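Local coordinates for protein putative cytochrome P450 154A1 (Streptomyces coelicolor, PDB 1ODO) that belongs to the cytochrome P450 family of mostly helical haem proteins and here holds 4-phenyl-1H-imidazole through a nitrogen on the haem iron, at residues V33-V38 against W76-W81; G166-V171 against A242-T247; F175-D180 against S392-G397; V289-L294 against L316-A321. One frame throughout, in Å; residues are numbered along the deposited sequence.

Contact 1 (V33-V38 against W76-W81); sequences VDVLGV and WPLALW. With PIM (4-phenyl-1H-imidazole), chain C.
Trp76 has its CG anti to the backbone N (chi1 -162°), which carries the indole across to the turn of 33-38, and Val38 holds CG1 anti to its own N (chi1 167°), so that CG2 is the methyl turned on the ring. Val38 CG2 stands over the face of Trp76, 3.3 Å from the centroid of the five-membered ring and almost on its normal, a close CH-pi contact. Leu78 CB covers the opposite face. At the ring edge Trp76 NE1 donates to Val35 O at 2.8 Å, with an N-H...O angle of 150°. Val35 O also accepts from Val38 N at 3.1 Å, so two bonds grip one carbonyl. Val35 CG1 meets Leu78 CD1 at 3.8 Å, the two side chains crossing at about a right angle. Leu36 CD2 rests on Leu78 CG at 3.9 Å and also touches the Pro77 ring. Asp34 OD2 accepts from Gly37 N at 2.9 Å, an Asx motif. Farther along, C9 of 4-phenyl-1H-imidazole lies over one face of Trp81, toward the rim. This is a two-residue beta hairpin with a type I' turn, joining strands 30-35 and 38-43 of the P450 sheet and docked beside the pocket wall.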
# COMPACT_ATOMS: atom_id res chain seq x y z
N VAL A 33 1.16 -5.78 20.92
CA VAL A 33 2.44 -5.25 20.46
C VAL A 33 2.55 -3.74 20.66
O VAL A 33 1.58 -3.06 21.02
CB VAL A 33 2.66 -5.54 18.95
CG1 VAL A 33 2.59 -7.04 18.68
CG2 VAL A 33 1.62 -4.80 18.11
N ASP A 34 3.75 -3.22 20.42
CA ASP A 34 4.01 -1.80 20.55
C ASP A 34 4.38 -1.28 19.17
O ASP A 34 5.30 -1.79 18.53
CB ASP A 34 5.16 -1.55 21.52
CG ASP A 34 5.52 -0.08 21.62
OD1 ASP A 34 5.25 0.54 22.67
OD2 ASP A 34 6.07 0.46 20.63
N VAL A 35 3.64 -0.27 18.70
CA VAL A 35 3.89 0.32 17.39
C VAL A 35 4.29 1.77 17.64
O VAL A 35 3.44 2.65 17.80
CB VAL A 35 2.62 0.28 16.51
CG1 VAL A 35 2.91 0.88 15.13
CG2 VAL A 35 2.14 -1.15 16.38
N LEU A 36 5.60 2.01 17.71
CA LEU A 36 6.13 3.35 17.95
C LEU A 36 5.53 4.03 19.18
O LEU A 36 5.21 5.21 19.16
CB LEU A 36 5.94 4.23 16.70
CG LEU A 36 6.98 4.00 15.59
CD1 LEU A 36 6.77 2.64 14.94
CD2 LEU A 36 6.86 5.11 14.55
N GLY A 37 5.39 3.27 20.27
CA GLY A 37 4.84 3.84 21.49
C GLY A 37 3.37 3.59 21.76
O GLY A 37 2.90 3.85 22.87
N VAL A 38 2.64 3.11 20.77
CA VAL A 38 1.21 2.82 20.95
C VAL A 38 1.03 1.31 21.00
O VAL A 38 1.48 0.60 20.10
CB VAL A 38 0.36 3.40 19.79
CG1 VAL A 38 -1.05 2.83 19.83
CG2 VAL A 38 0.31 4.92 19.89
N TRP A 76 2.39 10.71 19.08
CA TRP A 76 2.65 9.59 18.19
C TRP A 76 3.13 10.00 16.80
O TRP A 76 2.46 10.77 16.11
CB TRP A 76 1.40 8.72 18.07
CG TRP A 76 1.63 7.34 17.56
CD1 TRP A 76 2.69 6.52 17.85
CD2 TRP A 76 0.72 6.55 16.79
NE1 TRP A 76 2.48 5.27 17.31
CE2 TRP A 76 1.28 5.26 16.66
CE3 TRP A 76 -0.53 6.81 16.20
CZ2 TRP A 76 0.63 4.23 15.97
CZ3 TRP A 76 -1.17 5.78 15.51
CH2 TRP A 76 -0.59 4.51 15.40
N PRO A 77 4.29 9.48 16.37
CA PRO A 77 4.83 9.80 15.05
C PRO A 77 3.93 9.35 13.90
O PRO A 77 4.03 9.87 12.79
CB PRO A 77 6.18 9.07 15.04
CG PRO A 77 6.58 9.10 16.49
CD PRO A 77 5.27 8.74 17.18
N LEU A 78 3.04 8.39 14.16
CA LEU A 78 2.14 7.89 13.13
C LEU A 78 0.74 8.50 13.21
O LEU A 78 -0.20 7.99 12.61
CB LEU A 78 2.01 6.36 13.23
CG LEU A 78 3.30 5.55 13.11
CD1 LEU A 78 2.95 4.07 13.05
CD2 LEU A 78 4.06 5.96 11.86
N ALA A 79 0.62 9.62 13.93
CA ALA A 79 -0.66 10.30 14.08
C ALA A 79 -1.45 10.55 12.80
O ALA A 79 -2.67 10.40 12.78
CB ALA A 79 -0.45 11.62 14.82
N LEU A 80 -0.76 10.91 11.72
CA LEU A 80 -1.43 11.18 10.45
C LEU A 80 -2.28 10.01 9.95
O LEU A 80 -3.30 10.21 9.30
CB LEU A 80 -0.41 11.56 9.38
CG LEU A 80 -1.01 11.98 8.03
CD1 LEU A 80 -1.83 13.26 8.21
CD2 LEU A 80 0.10 12.21 7.01
N TRP A 81 -1.85 8.79 10.26
CA TRP A 81 -2.59 7.61 9.82
C TRP A 81 -3.98 7.49 10.45
O TRP A 81 -4.86 6.84 9.89
CB TRP A 81 -1.80 6.33 10.12
CG TRP A 81 -0.64 6.12 9.21
CD1 TRP A 81 0.58 6.72 9.27
CD2 TRP A 81 -0.61 5.27 8.05
NE1 TRP A 81 1.37 6.30 8.23
CE2 TRP A 81 0.67 5.41 7.46
CE3 TRP A 81 -1.54 4.41 7.46
CZ2 TRP A 81 1.04 4.72 6.30
CZ3 TRP A 81 -1.17 3.72 6.31
CH2 TRP A 81 0.11 3.89 5.74
N1 PIM C . -1.65 3.41 0.28
C2 PIM C . -2.15 2.45 -0.58
N3 PIM C . -3.35 2.29 -0.33
C4 PIM C . -3.73 3.09 0.66
C5 PIM C . -2.67 3.80 1.06
C6 PIM C . -2.53 4.85 2.13
C7 PIM C . -1.54 5.86 1.97
C8 PIM C . -1.40 6.87 3.00
C9 PIM C . -2.26 6.82 4.12
C10 PIM C . -3.25 5.81 4.27
C11 PIM C . -3.36 4.83 3.24

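Contact 2 (G166-V171 against A242-T247); sequences GFRALV and AGYETT. With HEM (protoporphyrin IX containing Fe), chain B; PIM (4-phenyl-1H-imidazole), chain C.
Phe167 O accepts from Val171 N at 2.8 Å, a turn of helix 161-175 that presents Phe167 and Val171 together to Tyr244. Across the contact itself no hydrogen bond forms; the aromatic ring of Tyr244 does most of the work. Phe167 CB sits over one face of that ring, 4.0 Å from the Tyr244 centroid, in a CH-pi contact shifted toward the rim. The Phe167 ring then turns an edge to the same phenol, offset edge-to-face, with centroids 5.9 Å apart and planes at 62°. Arg168 CG comes in near the ring plane, 3.8 Å from Tyr244 CE2. The arginine chain bends at chi3 (62°), and its NH1 forms a salt bridge with Asp165. Val171 meets the root of the phenol, CG1 lying 3.9 Å from Tyr244 CB and CG2 close by. The approach of Val171 CG1 to Glu245 CG belongs to one of two conformers and is uncertain. The sequence AGYETT is the acid-alcohol signature of the long P450 helix over the haem, interrupted here: helix 229-244 ends and another starts at Thr247. On the haem side Ala242 CB lies 3.5 Å from C1B of the haem, whose iron binds N3 of 4-phenyl-1H-imidazole at 2.3 Å. Tyr244 OH bonds to Arg164 O and, in the conformer given, Glu245 OE2 to Tyr146 OH. With no polar bond between the segments, helix 161-175 meets the end of helix 229-244 through shape and aromatic packing.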
# COMPACT_ATOMS: atom_id res chain seq x y z
N GLY A 166 7.15 17.28 -6.50
CA GLY A 166 7.00 17.76 -5.14
C GLY A 166 6.41 16.82 -4.10
O GLY A 166 6.70 16.96 -2.92
N PHE A 167 5.60 15.86 -4.53
CA PHE A 167 4.99 14.92 -3.59
C PHE A 167 5.88 13.73 -3.23
O PHE A 167 5.72 13.13 -2.17
CB PHE A 167 3.66 14.39 -4.14
CG PHE A 167 2.59 15.44 -4.25
CD1 PHE A 167 2.33 16.05 -5.47
CD2 PHE A 167 1.86 15.82 -3.14
CE1 PHE A 167 1.35 17.04 -5.58
CE2 PHE A 167 0.88 16.81 -3.23
CZ PHE A 167 0.62 17.42 -4.45
N ARG A 168 6.80 13.38 -4.12
CA ARG A 168 7.70 12.25 -3.91
C ARG A 168 8.35 12.05 -2.54
O ARG A 168 8.11 11.04 -1.88
CB ARG A 168 8.77 12.25 -5.00
CG ARG A 168 8.19 12.07 -6.40
CD ARG A 168 9.24 12.27 -7.47
NE ARG A 168 10.32 11.29 -7.38
CZ ARG A 168 11.40 11.33 -8.14
NH1 ARG A 168 11.55 12.29 -9.05
NH2 ARG A 168 12.34 10.39 -8.02
N ALA A 169 9.18 13.00 -2.12
CA ALA A 169 9.85 12.88 -0.83
C ALA A 169 8.89 12.92 0.35
O ALA A 169 9.13 12.31 1.39
CB ALA A 169 10.90 13.99 -0.68
N LEU A 170 7.79 13.65 0.18
CA LEU A 170 6.79 13.78 1.24
C LEU A 170 5.96 12.51 1.44
O LEU A 170 5.67 12.13 2.58
CB LEU A 170 5.88 14.97 0.93
CG LEU A 170 6.66 16.28 0.78
CD1 LEU A 170 5.71 17.43 0.49
CD2 LEU A 170 7.45 16.56 2.06
N VAL A 171 5.58 11.85 0.35
CA VAL A 171 4.80 10.63 0.49
C VAL A 171 5.71 9.57 1.09
O VAL A 171 5.27 8.72 1.86
CB VAL A 171 4.24 10.16 -0.86
CG1 VAL A 171 3.58 8.80 -0.71
CG2 VAL A 171 3.22 11.17 -1.36
N ALA A 242 -1.46 7.14 -1.88
CA ALA A 242 -1.69 5.77 -2.34
C ALA A 242 -1.14 5.54 -3.74
O ALA A 242 -0.65 4.45 -4.05
CB ALA A 242 -3.18 5.47 -2.31
N GLY A 243 -1.20 6.56 -4.58
CA GLY A 243 -0.69 6.42 -5.93
C GLY A 243 0.82 6.57 -6.06
O GLY A 243 1.42 6.03 -6.99
N TYR A 244 1.43 7.30 -5.14
CA TYR A 244 2.88 7.52 -5.17
C TYR A 244 3.77 6.50 -4.47
O TYR A 244 4.97 6.41 -4.77
CB TYR A 244 3.22 8.88 -4.57
CG TYR A 244 3.20 10.05 -5.53
CD1 TYR A 244 2.01 10.48 -6.11
CD2 TYR A 244 4.37 10.73 -5.83
CE1 TYR A 244 1.99 11.58 -6.97
CE2 TYR A 244 4.36 11.83 -6.67
CZ TYR A 244 3.18 12.25 -7.24
OH TYR A 244 3.18 13.34 -8.07
N GLU A 245 3.16 5.72 -3.59
CA GLU A 245 3.83 4.69 -2.83
C GLU A 245 3.00 3.42 -2.95
O GLU A 245 1.97 3.40 -3.63
CB GLU A 245 3.94 5.09 -1.36
CG GLU A 245 5.26 5.75 -1.01
CD GLU A 245 6.43 4.83 -1.23
OE1 GLU A 245 6.47 3.75 -0.59
OE2 GLU A 245 7.31 5.16 -2.05
N THR A 246 3.45 2.36 -2.30
CA THR A 246 2.76 1.07 -2.31
C THR A 246 2.81 0.30 -3.63
O THR A 246 3.41 -0.77 -3.67
CB THR A 246 1.30 1.24 -1.85
OG1 THR A 246 1.21 2.37 -0.98
CG2 THR A 246 0.86 0.01 -1.08
N THR A 247 2.17 0.79 -4.70
CA THR A 247 2.26 0.00 -5.93
C THR A 247 3.72 -0.23 -6.33
O THR A 247 4.06 -1.28 -6.88
CB THR A 247 1.50 0.67 -7.11
OG1 THR A 247 0.11 0.81 -6.76
CG2 THR A 247 1.60 -0.19 -8.36
CHA HEM B . -6.89 1.17 1.41
CHB HEM B . -6.39 3.58 -2.73
CHC HEM B . -2.81 0.62 -4.03
CHD HEM B . -3.30 -1.76 0.11
C1A HEM B . -7.10 2.08 0.41
C2A HEM B . -8.09 3.15 0.41
C3A HEM B . -7.95 3.83 -0.74
C4A HEM B . -6.87 3.21 -1.50
CMA HEM B . -8.76 5.05 -1.22
CAA HEM B . -9.10 3.41 1.55
CBA HEM B . -10.33 2.50 1.41
CGA HEM B . -11.39 2.66 2.50
O1A HEM B . -10.95 2.90 3.68
O2A HEM B . -12.57 2.53 2.18
C1B HEM B . -5.38 3.00 -3.44
C2B HEM B . -4.92 3.47 -4.74
C3B HEM B . -3.91 2.64 -5.11
C4B HEM B . -3.73 1.66 -4.06
CMB HEM B . -5.50 4.68 -5.49
CAB HEM B . -3.05 2.67 -6.40
CBB HEM B . -3.84 2.39 -7.69
C1C HEM B . -2.64 -0.30 -3.01
C2C HEM B . -1.63 -1.37 -3.02
C3C HEM B . -1.77 -2.04 -1.86
C4C HEM B . -2.84 -1.40 -1.13
CMC HEM B . -0.64 -1.60 -4.21
CAC HEM B . -0.99 -3.25 -1.28
CBC HEM B . -0.77 -4.44 -2.23
C1D HEM B . -4.31 -1.18 0.84
C2D HEM B . -4.74 -1.59 2.15
C3D HEM B . -5.74 -0.77 2.52
C4D HEM B . -5.95 0.16 1.43
CMD HEM B . -4.13 -2.76 2.95
CAD HEM B . -6.49 -0.80 3.87
CBD HEM B . -7.44 -1.97 4.14
CGD HEM B . -7.98 -1.78 5.54
O1D HEM B . -7.60 -2.56 6.43
O2D HEM B . -8.75 -0.81 5.72
NA HEM B . -6.38 2.14 -0.76
NB HEM B . -4.63 1.90 -3.04
NC HEM B . -3.37 -0.34 -1.84
ND HEM B . -5.06 -0.09 0.40
FE HEM B . -4.87 0.88 -1.30
N1 PIM C . -1.65 3.41 0.28
C2 PIM C . -2.15 2.45 -0.58
N3 PIM C . -3.35 2.29 -0.33
C4 PIM C . -3.73 3.09 0.66
C5 PIM C . -2.67 3.80 1.06
C6 PIM C . -2.53 4.85 2.13
C7 PIM C . -1.54 5.86 1.97
C8 PIM C . -1.40 6.87 3.00
C9 PIM C . -2.26 6.82 4.12
C10 PIM C . -3.25 5.81 4.27
C11 PIM C . -3.36 4.83 3.24

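Contact 3 (F175-D180 against S392-G397); sequences FDTTLD and SLISNG
An ST turn and ST motif built on Ser392 meets the loop between helices 161-175 and 181-204, the F-G loop of the P450 fold, beside the ligand pocket. With chi1 at -180°, Ser392 OG stands trans to its own N and donates to Phe175 O at 2.7 Å, in the carbonyl plane. Ser392 OG also accepts the backbone amide of Ile394, N to OG 3.1 Å. The amide of Ser395 ends on Ser392 OG as well, N to OG 2.9 Å. Three bonds therefore fix one hydroxyl and curl 392-395 around it. A second bond crosses the contact in the same direction: Leu393 N donates to Thr177 OG1 at 2.9 Å, with an angle of 153° at the hydrogen. Thr177 OG1 is placed for this between its backbone N and carbonyl carbon (chi1 52°), and it is also hydrogen-bonded to Pro12 O. Thr177 CG2 faces Ile394 CD1 at 4.1 Å. The Phe175 ring crosses Ile394 at about a right angle, and CG2 of Ile394 reaches the ring edge, 3.8 Å from Phe175 CD2. Ser395 OG approaches the same ring obliquely and tightly, 3.0 Å from Phe175 CD2. Within the first loop, Asp176 OD1 accepts from Thr178 N, an Asx turn, and also from Thr178 OG1. Phe175 belongs to the pocket of 4-phenyl-1H-imidazole and meets Trp81 edge-to-face. Chemically, each of the two hydroxyls both donates to a carbonyl and accepts from backbone amide, which satisfies the carbonyl of Phe175 and the amides of Leu393, Ile394 and Ser395 without a strand pairing.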
# COMPACT_ATOMS: atom_id res chain seq x y z
N PHE A 175 5.46 7.02 5.01
CA PHE A 175 5.74 5.62 5.32
C PHE A 175 7.04 5.40 6.08
O PHE A 175 7.37 4.27 6.45
CB PHE A 175 5.75 4.78 4.04
CG PHE A 175 4.39 4.60 3.43
CD1 PHE A 175 3.80 5.61 2.68
CD2 PHE A 175 3.68 3.41 3.62
CE1 PHE A 175 2.53 5.45 2.13
CE2 PHE A 175 2.41 3.24 3.08
CZ PHE A 175 1.83 4.27 2.33
N ASP A 176 7.79 6.48 6.32
CA ASP A 176 9.05 6.38 7.04
C ASP A 176 8.78 6.28 8.54
O ASP A 176 8.66 7.30 9.23
CB ASP A 176 9.92 7.60 6.77
CG ASP A 176 11.32 7.46 7.31
OD1 ASP A 176 11.52 6.62 8.22
OD2 ASP A 176 12.22 8.18 6.83
N THR A 177 8.71 5.06 9.06
CA THR A 177 8.45 4.86 10.48
C THR A 177 9.65 5.05 11.40
O THR A 177 9.58 4.73 12.59
CB THR A 177 7.82 3.47 10.73
OG1 THR A 177 8.63 2.46 10.12
CG2 THR A 177 6.41 3.40 10.13
N THR A 178 10.75 5.57 10.86
CA THR A 178 11.95 5.81 11.66
C THR A 178 12.00 7.27 12.11
O THR A 178 12.83 7.66 12.93
CB THR A 178 13.26 5.49 10.88
OG1 THR A 178 13.45 6.45 9.83
CG2 THR A 178 13.20 4.09 10.27
N LEU A 179 11.09 8.09 11.57
CA LEU A 179 11.05 9.51 11.93
C LEU A 179 10.44 9.72 13.31
O LEU A 179 9.52 8.99 13.71
CB LEU A 179 10.21 10.29 10.92
CG LEU A 179 10.66 10.28 9.45
CD1 LEU A 179 9.71 11.14 8.63
CD2 LEU A 179 12.08 10.82 9.35
N ASP A 180 10.96 10.69 14.06
CA ASP A 180 10.42 10.94 15.39
C ASP A 180 9.22 11.87 15.21
O ASP A 180 8.93 12.32 14.10
CB ASP A 180 11.45 11.56 16.35
CG ASP A 180 11.99 12.90 15.89
OD1 ASP A 180 11.27 13.66 15.21
OD2 ASP A 180 13.15 13.21 16.24
N SER A 392 10.99 0.69 6.87
CA SER A 392 9.60 0.92 7.25
C SER A 392 8.94 -0.33 7.82
O SER A 392 9.16 -1.45 7.35
CB SER A 392 8.80 1.39 6.03
OG SER A 392 7.44 1.62 6.37
N LEU A 393 8.13 -0.12 8.85
CA LEU A 393 7.42 -1.20 9.51
C LEU A 393 6.16 -1.47 8.67
O LEU A 393 5.55 -2.53 8.76
CB LEU A 393 7.03 -0.77 10.93
CG LEU A 393 6.07 -1.65 11.74
CD1 LEU A 393 6.68 -3.03 11.96
CD2 LEU A 393 5.79 -0.98 13.07
N ILE A 394 5.80 -0.49 7.84
CA ILE A 394 4.63 -0.60 6.98
C ILE A 394 4.96 -1.03 5.55
O ILE A 394 4.49 -2.07 5.09
CB ILE A 394 3.86 0.74 6.95
CG1 ILE A 394 3.44 1.13 8.37
CG2 ILE A 394 2.63 0.62 6.05
CD1 ILE A 394 2.75 2.48 8.47
N SER A 395 5.78 -0.24 4.86
CA SER A 395 6.16 -0.57 3.48
C SER A 395 7.10 -1.76 3.38
O SER A 395 8.03 -1.89 4.17
CB SER A 395 6.81 0.64 2.81
OG SER A 395 5.89 1.70 2.67
N ASN A 396 6.85 -2.62 2.39
CA ASN A 396 7.66 -3.82 2.17
C ASN A 396 8.28 -3.80 0.77
O ASN A 396 7.65 -4.19 -0.22
CB ASN A 396 6.79 -5.07 2.35
CG ASN A 396 7.54 -6.36 2.07
OD1 ASN A 396 8.75 -6.45 2.27
ND2 ASN A 396 6.81 -7.39 1.63
N GLY A 397 9.52 -3.33 0.68
CA GLY A 397 10.20 -3.27 -0.60
C GLY A 397 11.70 -3.19 -0.41
O GLY A 397 12.18 -3.15 0.72

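Contact 4 (V289-L294 against L316-A321). With HEM (protoporphyrin IX containing Fe), chain B.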
# COMPACT_ATOMS: atom_id res chain seq x y z
N VAL A 289 2.00 -3.60 1.96
CA VAL A 289 1.66 -3.05 3.27
C VAL A 289 1.63 -4.20 4.27
O VAL A 289 0.74 -5.05 4.22
CB VAL A 289 0.29 -2.35 3.23
CG1 VAL A 289 -0.09 -1.86 4.62
CG2 VAL A 289 0.35 -1.18 2.25
N LYS A 290 2.60 -4.23 5.18
CA LYS A 290 2.68 -5.30 6.17
C LYS A 290 1.74 -5.21 7.37
O LYS A 290 1.24 -6.23 7.84
CB LYS A 290 4.12 -5.41 6.67
CG LYS A 290 5.12 -5.72 5.56
CD LYS A 290 6.56 -5.64 6.06
CE LYS A 290 6.97 -4.20 6.34
NZ LYS A 290 8.38 -4.10 6.81
N HIS A 291 1.51 -4.00 7.86
CA HIS A 291 0.62 -3.78 9.01
C HIS A 291 -0.21 -2.55 8.69
O HIS A 291 0.29 -1.60 8.09
CB HIS A 291 1.45 -3.51 10.27
CG HIS A 291 2.41 -4.61 10.61
ND1 HIS A 291 2.02 -5.77 11.24
CD2 HIS A 291 3.75 -4.71 10.43
CE1 HIS A 291 3.08 -6.54 11.43
NE2 HIS A 291 4.14 -5.92 10.94
N LEU A 292 -1.47 -2.55 9.12
CA LEU A 292 -2.34 -1.41 8.86
C LEU A 292 -2.88 -0.70 10.09
O LEU A 292 -3.77 -1.20 10.77
CB LEU A 292 -3.52 -1.88 7.98
CG LEU A 292 -4.35 -0.86 7.17
CD1 LEU A 292 -5.16 0.05 8.09
CD2 LEU A 292 -3.41 -0.04 6.29
N PRO A 293 -2.34 0.48 10.41
CA PRO A 293 -2.82 1.23 11.57
C PRO A 293 -4.02 2.06 11.09
O PRO A 293 -3.94 2.68 10.03
CB PRO A 293 -1.62 2.10 11.94
CG PRO A 293 -1.01 2.39 10.61
CD PRO A 293 -1.09 1.07 9.87
N LEU A 294 -5.13 2.06 11.82
CA LEU A 294 -5.30 1.32 13.06
C LEU A 294 -6.82 1.18 13.23
O LEU A 294 -7.59 1.94 12.62
CB LEU A 294 -4.72 2.13 14.22
CG LEU A 294 -4.44 1.45 15.56
CD1 LEU A 294 -3.44 0.32 15.37
CD2 LEU A 294 -3.90 2.49 16.55
N LEU A 316 -4.35 -3.84 15.28
CA LEU A 316 -3.45 -3.69 14.14
C LEU A 316 -3.53 -4.89 13.21
O LEU A 316 -3.15 -6.00 13.58
CB LEU A 316 -2.01 -3.54 14.64
CG LEU A 316 -0.93 -3.33 13.58
CD1 LEU A 316 -0.98 -1.89 13.07
CD2 LEU A 316 0.43 -3.63 14.19
N ALA A 317 -4.03 -4.69 12.00
CA ALA A 317 -4.14 -5.79 11.04
C ALA A 317 -2.75 -6.07 10.48
O ALA A 317 -2.16 -5.22 9.82
CB ALA A 317 -5.10 -5.41 9.92
N SER A 318 -2.23 -7.26 10.77
CA SER A 318 -0.90 -7.66 10.29
C SER A 318 -1.07 -8.59 9.09
O SER A 318 -0.92 -9.81 9.18
CB SER A 318 -0.14 -8.34 11.42
OG SER A 318 0.14 -7.41 12.46
N TYR A 319 -1.37 -7.97 7.95
CA TYR A 319 -1.59 -8.66 6.68
C TYR A 319 -0.49 -9.56 6.13
O TYR A 319 -0.78 -10.67 5.67
CB TYR A 319 -1.96 -7.62 5.62
CG TYR A 319 -3.26 -6.92 5.92
CD1 TYR A 319 -3.41 -5.56 5.66
CD2 TYR A 319 -4.36 -7.62 6.42
CE1 TYR A 319 -4.63 -4.91 5.89
CE2 TYR A 319 -5.58 -6.98 6.65
CZ TYR A 319 -5.70 -5.63 6.39
OH TYR A 319 -6.91 -4.99 6.61
N ALA A 320 0.75 -9.09 6.15
CA ALA A 320 1.86 -9.87 5.64
C ALA A 320 2.00 -11.19 6.39
O ALA A 320 2.14 -12.25 5.77
CB ALA A 320 3.16 -9.07 5.74
N ALA A 321 1.95 -11.13 7.72
CA ALA A 321 2.07 -12.34 8.54
C ALA A 321 0.87 -13.25 8.33
O ALA A 321 1.01 -14.48 8.30
CB ALA A 321 2.19 -11.96 10.01
CHA HEM B . -6.89 1.17 1.41
CHB HEM B . -6.39 3.58 -2.73
CHC HEM B . -2.81 0.62 -4.03
CHD HEM B . -3.30 -1.76 0.11
C1A HEM B . -7.10 2.08 0.41
C2A HEM B . -8.09 3.15 0.41
C3A HEM B . -7.95 3.83 -0.74
C4A HEM B . -6.87 3.21 -1.50
CMA HEM B . -8.76 5.05 -1.22
CAA HEM B . -9.10 3.41 1.55
CBA HEM B . -10.33 2.50 1.41
CGA HEM B . -11.39 2.66 2.50
O1A HEM B . -10.95 2.90 3.68
O2A HEM B . -12.57 2.53 2.18
C1B HEM B . -5.38 3.00 -3.44
C2B HEM B . -4.92 3.47 -4.74
C3B HEM B . -3.91 2.64 -5.11
C4B HEM B . -3.73 1.66 -4.06
CMB HEM B . -5.50 4.68 -5.49
CAB HEM B . -3.05 2.67 -6.40
CBB HEM B . -3.84 2.39 -7.69
C1C HEM B . -2.64 -0.30 -3.01
C2C HEM B . -1.63 -1.37 -3.02
C3C HEM B . -1.77 -2.04 -1.86
C4C HEM B . -2.84 -1.40 -1.13
CMC HEM B . -0.64 -1.60 -4.21
CAC HEM B . -0.99 -3.25 -1.28
CBC HEM B . -0.77 -4.44 -2.23
C1D HEM B . -4.31 -1.18 0.84
C2D HEM B . -4.74 -1.59 2.15
C3D HEM B . -5.74 -0.77 2.52
C4D HEM B . -5.95 0.16 1.43
CMD HEM B . -4.13 -2.76 2.95
CAD HEM B . -6.49 -0.80 3.87
CBD HEM B . -7.44 -1.97 4.14
CGD HEM B . -7.98 -1.78 5.54
O1D HEM B . -7.60 -2.56 6.43
O2D HEM B . -8.75 -0.81 5.72
NA HEM B . -6.38 2.14 -0.76
NB HEM B . -4.63 1.90 -3.04
NC HEM B . -3.37 -0.34 -1.84
ND HEM B . -5.06 -0.09 0.40
FE HEM B . -4.87 0.88 -1.30
O HOH W 1 2.41 -8.53 9.01
O HOH W 2 -6.20 -2.25 11.53
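His291 and Ser318 mark the tight side of this contact: ND1 and Ser318 OG lie 2.8 Å apart with OG at the imidazole edge, and either could be the donor. Outside partners hold both groups, Glu20 on His291 NE2 and Ser42 on Ser318 OG. Next along, Leu292 N donates to Ala317 O at 2.8 Å, in the carbonyl plane, and His291 CA adds a CA-H...O contact to the same oxygen at 3.2 Å. Leu316 CD1 rests against Leu292 O, Pro293 CB and Leu294 CD1, the last at 4.0 Å; the peptide bond before Leu294 is cis. Leu292 and Ala317 thus form an antiparallel hydrogen-bonded pair joining strands 292-297 and 314-317 of the main P450 sheet, beside the haem. From the end of that pair Tyr319 reaches a propionate, OH donating to O1D of the haem at 2.5 Å, while Leu292 CB packs on Tyr319 CE1. The looser side is mediated by water. One water takes the place of the second direct bond of the pair, donating to Leu292 O and accepting from Ala317 N at a long 3.3 Å. Another bridges Lys290 O to Ala321 N, where the direct bond from Ala320 N to Lys290 O is weak at 3.4 Å.

How the contacts relate
From the N terminus, contact 1 closes first, bringing 76-81 back to the hairpin at 33-38 across 37 intervening residues. Contact 2 opens at helix 161-175 and closes at 242-247 after a mostly helical loop. Contact 3 opens inside it, at 175-180, and closes only at 392-397, so the two cross. Contact 4 closes a short loop of strands and turns nested within contact 3. Contacts 1 and 4 reach the same sheet, where Val35 CG2 packs on Leu316 CD2. Contact 3 joins contact 4 through Lys290, whose N and NZ probably bond to Ile394 O and Ser392 O. Trp81, Phe175 and Thr246 bring contacts 1, 3 and 2 together around 4-phenyl-1H-imidazole.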